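Sugar ABC transporter substrate-binding protein (Treponema pallidum subsp. pallidum, PDB 5U2P) probably serves as the periplasmic ligand-binding component of an ABC transporter, capturing a small solute, perhaps a sugar, for uptake into the cell. Local coordinates at residues Y144-F149 and D261-M265; L164-A168 and L236-Y241. One frame throughout, in Å; residues are numbered along the deposited sequence.

Contact 1: residues Y144-F149 and D261-M265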
loop_
_atom_site.group_PDB
_atom_site.type_symbol
_atom_site.label_atom_id
_atom_site.label_comp_id
_atom_site.label_asym_id
_atom_site.label_seq_id
_atom_site.Cartn_x
_atom_site.Cartn_y
_atom_site.Cartn_z
ATOM N N TYR A 144 -9.055 -16.090 -1.000
ATOM C CA TYR A 144 -9.980 -17.114 -1.436
ATOM C C TYR A 144 -10.553 -17.919 -0.286
ATOM O O TYR A 144 -9.987 -17.985 0.820
ATOM C CB TYR A 144 -9.315 -18.045 -2.440
ATOM C CG TYR A 144 -8.146 -18.849 -1.923
ATOM C CD1 TYR A 144 -6.860 -18.329 -1.954
ATOM C CD2 TYR A 144 -8.323 -20.140 -1.425
ATOM C CE1 TYR A 144 -5.774 -19.063 -1.496
ATOM C CE2 TYR A 144 -7.241 -20.883 -0.973
ATOM C CZ TYR A 144 -5.973 -20.337 -1.010
ATOM O OH TYR A 144 -4.886 -21.042 -0.566
ATOM N N ASN A 145 -11.721 -18.473 -0.567
ATOM C CA ASN A 145 -12.466 -19.295 0.378
ATOM C C ASN A 145 -11.986 -20.743 0.294
ATOM O O ASN A 145 -12.374 -21.479 -0.619
ATOM C CB ASN A 145 -13.969 -19.203 0.095
ATOM C CG ASN A 145 -14.800 -19.924 1.140
ATOM O OD1 ASN A 145 -14.344 -20.894 1.742
ATOM N ND2 ASN A 145 -16.017 -19.440 1.378
ATOM N N LYS A 146 -11.150 -21.134 1.254
ATOM C CA LYS A 146 -10.519 -22.459 1.267
ATOM C C LYS A 146 -11.532 -23.606 1.247
ATOM O O LYS A 146 -11.268 -24.655 0.667
ATOM C CB LYS A 146 -9.632 -22.613 2.502
ATOM C CG LYS A 146 -8.320 -21.871 2.475
ATOM C CD LYS A 146 -7.501 -22.197 3.720
ATOM C CE LYS A 146 -6.082 -21.676 3.611
ATOM N NZ LYS A 146 -5.279 -22.001 4.822
ATOM N N ASP A 147 -12.685 -23.405 1.884
ATOM C CA ASP A 147 -13.708 -24.451 1.951
ATOM C C ASP A 147 -14.345 -24.672 0.596
ATOM O O ASP A 147 -14.564 -25.810 0.201
ATOM C CB ASP A 147 -14.797 -24.113 2.976
ATOM C CG ASP A 147 -14.306 -24.194 4.411
ATOM O OD1 ASP A 147 -13.321 -24.912 4.680
ATOM O OD2 ASP A 147 -14.920 -23.539 5.282
ATOM N N LEU A 148 -14.648 -23.590 -0.118
ATOM C CA LEU A 148 -15.198 -23.706 -1.467
ATOM C C LEU A 148 -14.185 -24.344 -2.401
ATOM O O LEU A 148 -14.535 -25.173 -3.242
ATOM C CB LEU A 148 -15.600 -22.344 -2.026
ATOM C CG LEU A 148 -16.867 -21.702 -1.484
ATOM C CD1 LEU A 148 -16.987 -20.282 -2.012
ATOM C CD2 LEU A 148 -18.089 -22.524 -1.880
ATOM N N PHE A 149 -12.929 -23.939 -2.264
ATOM C CA PHE A 149 -11.866 -24.524 -3.065
ATOM C C PHE A 149 -11.801 -26.031 -2.849
ATOM O O PHE A 149 -11.644 -26.789 -3.801
ATOM C CB PHE A 149 -10.520 -23.886 -2.735
ATOM C CG PHE A 149 -10.187 -22.704 -3.593
ATOM C CD1 PHE A 149 -11.165 -21.782 -3.935
ATOM C CD2 PHE A 149 -8.895 -22.506 -4.054
ATOM C CE1 PHE A 149 -10.856 -20.693 -4.724
ATOM C CE2 PHE A 149 -8.589 -21.413 -4.842
ATOM C CZ PHE A 149 -9.574 -20.512 -5.175
ATOM N N ASP A 261 -20.688 -17.344 1.119
ATOM C CA ASP A 261 -20.144 -18.334 0.188
ATOM C C ASP A 261 -20.594 -18.067 -1.254
ATOM O O ASP A 261 -20.777 -19.001 -2.041
ATOM C CB ASP A 261 -20.544 -19.774 0.595
ATOM C CG ASP A 261 -19.905 -20.245 1.899
ATOM O OD1 ASP A 261 -19.048 -19.556 2.486
ATOM O OD2 ASP A 261 -20.256 -21.357 2.332
ATOM N N ARG A 262 -20.765 -16.795 -1.611
ATOM C CA ARG A 262 -21.191 -16.437 -2.970
ATOM C C ARG A 262 -20.028 -15.946 -3.838
ATOM O O ARG A 262 -20.224 -15.629 -5.022
ATOM C CB ARG A 262 -22.280 -15.370 -2.913
ATOM C CG ARG A 262 -23.560 -15.852 -2.334
ATOM C CD ARG A 262 -24.484 -14.707 -2.062
ATOM N NE ARG A 262 -25.659 -15.189 -1.358
ATOM C CZ ARG A 262 -26.608 -14.414 -0.846
ATOM N NH1 ARG A 262 -26.531 -13.095 -0.945
ATOM N NH2 ARG A 262 -27.622 -14.975 -0.209
ATOM N N ILE A 263 -18.831 -15.892 -3.248
ATOM C CA ILE A 263 -17.595 -15.500 -3.942
ATOM C C ILE A 263 -16.424 -16.443 -3.634
ATOM O O ILE A 263 -16.035 -16.614 -2.477
ATOM C CB ILE A 263 -17.130 -14.092 -3.531
ATOM C CG1 ILE A 263 -18.227 -13.066 -3.747
ATOM C CG2 ILE A 263 -15.825 -13.704 -4.294
ATOM C CD1 ILE A 263 -17.859 -11.694 -3.196
ATOM N N ALA A 264 -15.823 -16.996 -4.675
ATOM C CA ALA A 264 -14.707 -17.924 -4.503
ATOM C C ALA A 264 -13.423 -17.185 -4.192
ATOM O O ALA A 264 -12.672 -17.577 -3.292
ATOM C CB ALA A 264 -14.528 -18.769 -5.753
ATOM N N MET A 265 -13.188 -16.121 -4.949
ATOM C CA MET A 265 -11.953 -15.352 -4.903
ATOM C C MET A 265 -12.251 -13.854 -4.919
ATOM O O MET A 265 -13.149 -13.405 -5.617
ATOM C CB MET A 265 -11.059 -15.695 -6.095
ATOM C CG MET A 265 -10.529 -17.101 -6.102
ATOM S SD MET A 265 -9.492 -17.419 -7.533
ATOM C CE MET A 265 -10.712 -17.388 -8.840
HETATM O O HOH W 1 -16.961 -17.239 0.023
#
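Asn145 N-H donates to Ala264 O, N to O 3.0 Å, where strand 138-145 runs antiparallel to strand 263-267 and then turns straight into helix 146-151. This strand-to-helix junction, with Asn145 as N-cap, is also held to its neighbour by side chains. At the adjoining non-hydrogen-bonded pair, Tyr144 CB rests 4.0 Å from Met265 CG on a shared face of the sheet. One turn into the helix, Leu148 CD1 packs 3.8 Å from Ile263 O. The Phe149 ring has Tyr144 CD2 over one face, while its CZ comes within 3.7 Å of Met265 CG. Met265 SD lies in the plane of that ring, a Met-aromatic contact at the edge.

The Asn145 side chain positions this junction. Its CG is anti to the backbone N (chi1 -174°), which sets the amide beside the carbonyl carbon, with OD1 facing the first turn of helix 146-151 and ND2 facing residues 261-263. Asn145 OD1 accepts from Leu148 N at 3.3 Å, the donor standing above the carbonyl plane, and weakly from Asp147 N. Asn145 ND2 donates to a water that in turn donates a hydrogen bond to Ile263 O, and makes a weak bond to Asp261 OD1 at 3.2 Å, amide and carboxylate planes 68° apart. Asp261 itself closes a Schellman motif ending helix 251-258, and its OD1 has a stronger partner in a salt bridge to Arg280 NH1.

Contact 2: residues L164-A168 and L236-Y241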
loop_
_atom_site.group_PDB
_atom_site.type_symbol
_atom_site.label_atom_id
_atom_site.label_comp_id
_atom_site.label_asym_id
_atom_site.label_seq_id
_atom_site.Cartn_x
_atom_site.Cartn_y
_atom_site.Cartn_z
ATOM N N LEU A 164 -6.992 -19.142 -14.435
ATOM C CA LEU A 164 -8.061 -19.302 -15.425
ATOM C C LEU A 164 -8.814 -20.613 -15.212
ATOM O O LEU A 164 -10.044 -20.651 -15.302
ATOM C CB LEU A 164 -7.504 -19.247 -16.852
ATOM C CG LEU A 164 -6.921 -17.902 -17.284
ATOM C CD1 LEU A 164 -6.375 -17.986 -18.703
ATOM C CD2 LEU A 164 -7.934 -16.761 -17.181
ATOM N N GLU A 165 -8.077 -21.683 -14.925
ATOM C CA GLU A 165 -8.699 -22.982 -14.685
ATOM C C GLU A 165 -9.553 -22.934 -13.421
ATOM O O GLU A 165 -10.681 -23.424 -13.411
ATOM C CB GLU A 165 -7.643 -24.088 -14.569
ATOM C CG GLU A 165 -8.230 -25.476 -14.334
ATOM C CD GLU A 165 -7.173 -26.563 -14.240
ATOM O OE1 GLU A 165 -5.974 -26.236 -14.082
ATOM O OE2 GLU A 165 -7.547 -27.753 -14.321
ATOM N N SER A 166 -9.011 -22.340 -12.359
ATOM C CA SER A 166 -9.746 -22.198 -11.108
ATOM C C SER A 166 -11.061 -21.474 -11.364
ATOM O O SER A 166 -12.100 -21.845 -10.815
ATOM C CB SER A 166 -8.926 -21.438 -10.065
ATOM O OG SER A 166 -7.794 -22.184 -9.638
ATOM N N CYS A 167 -11.017 -20.429 -12.190
ATOM C CA CYS A 167 -12.233 -19.680 -12.490
ATOM C C CYS A 167 -13.188 -20.564 -13.266
ATOM O O CYS A 167 -14.397 -20.519 -13.054
ATOM C CB CYS A 167 -11.942 -18.421 -13.291
ATOM S SG CYS A 167 -11.163 -17.102 -12.310
ATOM N N ALA A 168 -12.632 -21.364 -14.171
ATOM C CA ALA A 168 -13.430 -22.262 -15.000
ATOM C C ALA A 168 -14.203 -23.277 -14.161
ATOM O O ALA A 168 -15.384 -23.508 -14.407
ATOM C CB ALA A 168 -12.540 -22.979 -16.008
ATOM N N LEU A 236 -9.865 -11.941 -18.862
ATOM C CA LEU A 236 -10.761 -12.128 -17.714
ATOM C C LEU A 236 -12.178 -11.627 -18.033
ATOM O O LEU A 236 -13.154 -12.279 -17.668
ATOM C CB LEU A 236 -10.225 -11.422 -16.463
ATOM C CG LEU A 236 -8.918 -11.984 -15.890
ATOM C CD1 LEU A 236 -8.501 -11.161 -14.704
ATOM C CD2 LEU A 236 -9.025 -13.444 -15.477
ATOM N N PHE A 237 -12.287 -10.484 -18.712
ATOM C CA PHE A 237 -13.602 -9.948 -19.093
ATOM C C PHE A 237 -14.254 -10.853 -20.132
ATOM O O PHE A 237 -15.453 -11.148 -20.060
ATOM C CB PHE A 237 -13.481 -8.522 -19.642
ATOM C CG PHE A 237 -13.137 -7.485 -18.594
ATOM C CD1 PHE A 237 -14.100 -7.005 -17.724
ATOM C CD2 PHE A 237 -11.847 -6.985 -18.491
ATOM C CE1 PHE A 237 -13.776 -6.050 -16.767
ATOM C CE2 PHE A 237 -11.521 -6.033 -17.535
ATOM C CZ PHE A 237 -12.478 -5.564 -16.683
ATOM N N LYS A 238 -13.445 -11.290 -21.094
ATOM C CA LYS A 238 -13.893 -12.152 -22.191
ATOM C C LYS A 238 -14.547 -13.447 -21.708
ATOM O O LYS A 238 -15.594 -13.859 -22.228
ATOM C CB LYS A 238 -12.702 -12.491 -23.096
ATOM C CG LYS A 238 -12.996 -13.447 -24.256
ATOM C CD LYS A 238 -11.878 -14.473 -24.410
ATOM C CE LYS A 238 -12.146 -15.446 -25.542
ATOM N NZ LYS A 238 -11.817 -14.859 -26.864
ATOM N N ARG A 239 -13.919 -14.098 -20.734
ATOM C CA ARG A 239 -14.420 -15.363 -20.205
ATOM C C ARG A 239 -15.474 -15.166 -19.119
ATOM O O ARG A 239 -16.035 -16.139 -18.602
ATOM C CB ARG A 239 -13.256 -16.205 -19.673
ATOM C CG ARG A 239 -12.171 -16.482 -20.724
ATOM C CD ARG A 239 -11.265 -17.648 -20.317
ATOM N NE ARG A 239 -10.088 -17.774 -21.179
ATOM C CZ ARG A 239 -9.225 -18.789 -21.144
ATOM N NH1 ARG A 239 -9.404 -19.796 -20.299
ATOM N NH2 ARG A 239 -8.181 -18.802 -21.964
ATOM N N GLY A 240 -15.767 -13.913 -18.788
ATOM C CA GLY A 240 -16.748 -13.614 -17.758
ATOM C C GLY A 240 -16.293 -13.971 -16.349
ATOM O O GLY A 240 -17.108 -14.142 -15.451
ATOM N N TYR A 241 -14.986 -14.076 -16.147
ATOM C CA TYR A 241 -14.432 -14.362 -14.837
ATOM C C TYR A 241 -14.446 -13.131 -13.938
ATOM O O TYR A 241 -14.472 -13.259 -12.719
ATOM C CB TYR A 241 -13.005 -14.899 -14.963
ATOM C CG TYR A 241 -12.911 -16.240 -15.656
ATOM C CD1 TYR A 241 -14.042 -17.040 -15.833
ATOM C CD2 TYR A 241 -11.689 -16.724 -16.114
ATOM C CE1 TYR A 241 -13.955 -18.264 -16.455
ATOM C CE2 TYR A 241 -11.595 -17.958 -16.737
ATOM C CZ TYR A 241 -12.736 -18.722 -16.905
ATOM O OH TYR A 241 -12.661 -19.951 -17.522
#
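Tyr241 packs its ring against one side of helix 160-172, chiefly on Cys167, in an apolar contact with no hydrogen bond between the segments. It sits where the chain leaves helix 227-238, and the interface therefore joins the middle of one helix to the C-terminal end of another. The Cys167 CB lies almost squarely over the ring, 3.2 Å from the Tyr241 centroid and 11° off the normal, a close CH-pi contact. The sulfur follows more obliquely, with Cys167 SG 4.3 Å from the same centroid. On the opposite face, Arg239 CB stands 3.6 Å above the ring plane, again over its centre, so the ring is sandwiched between its own segment and the facing helix.

What brings Tyr241 to this place is a Schellman motif. Gly240 takes a positive phi of 70°, Gly240 N returns to Phe237 O, and Tyr241 N reaches back to Leu236 O at 3.0 Å. The chain is thereby turned out of the helix, and Tyr241 also joins Leu180 of strand 178-181 through a backbone hydrogen bond.

Further along the ring, Tyr241 CE2 comes within 3.4 Å of Leu164 O, a carbonyl already engaged by Ala168 N within its helix. At the far end, Ala168 CB touches Tyr241 OH at 3.4 Å.

Leu164 divides its two methyls between different partners. Leu164 CD2 lies in the plane of the Tyr241 ring, at its edge, and meets Leu236 CD2 at 3.9 Å. The other methyl, Leu164 CD1, sits 3.6 Å above the Arg239 guanidinium plane, offset toward the rim. Arg239 reaches over with an extended chain from CG to NE, and NE is held by a salt bridge to Glu235, one turn earlier in helix 227-238.

Followed from the N terminus, the chain reaches strand 138-145 after strands 33-39, 61-67 and 88-92 of a separate sheet, then enters helix 146-151, the earlier half of contact 1. Helix 160-172 supplies the first half of contact 2, whose loop closes as the chain leaves helix 227-238 at residues 236-241. After helix 251-258, segment 261-265 closes contact 1, so the shorter loop lies wholly within the longer. Contact 1 pairs strands 138-145 and 263-267 and joins the start of helix 146-151 to the turn after helix 251-258; contact 2 ties helix to helix end. Their centres are about 15 Å apart, and helix 160-172 links them: Met265 CE touches Cys167 SG at 3.5 Å.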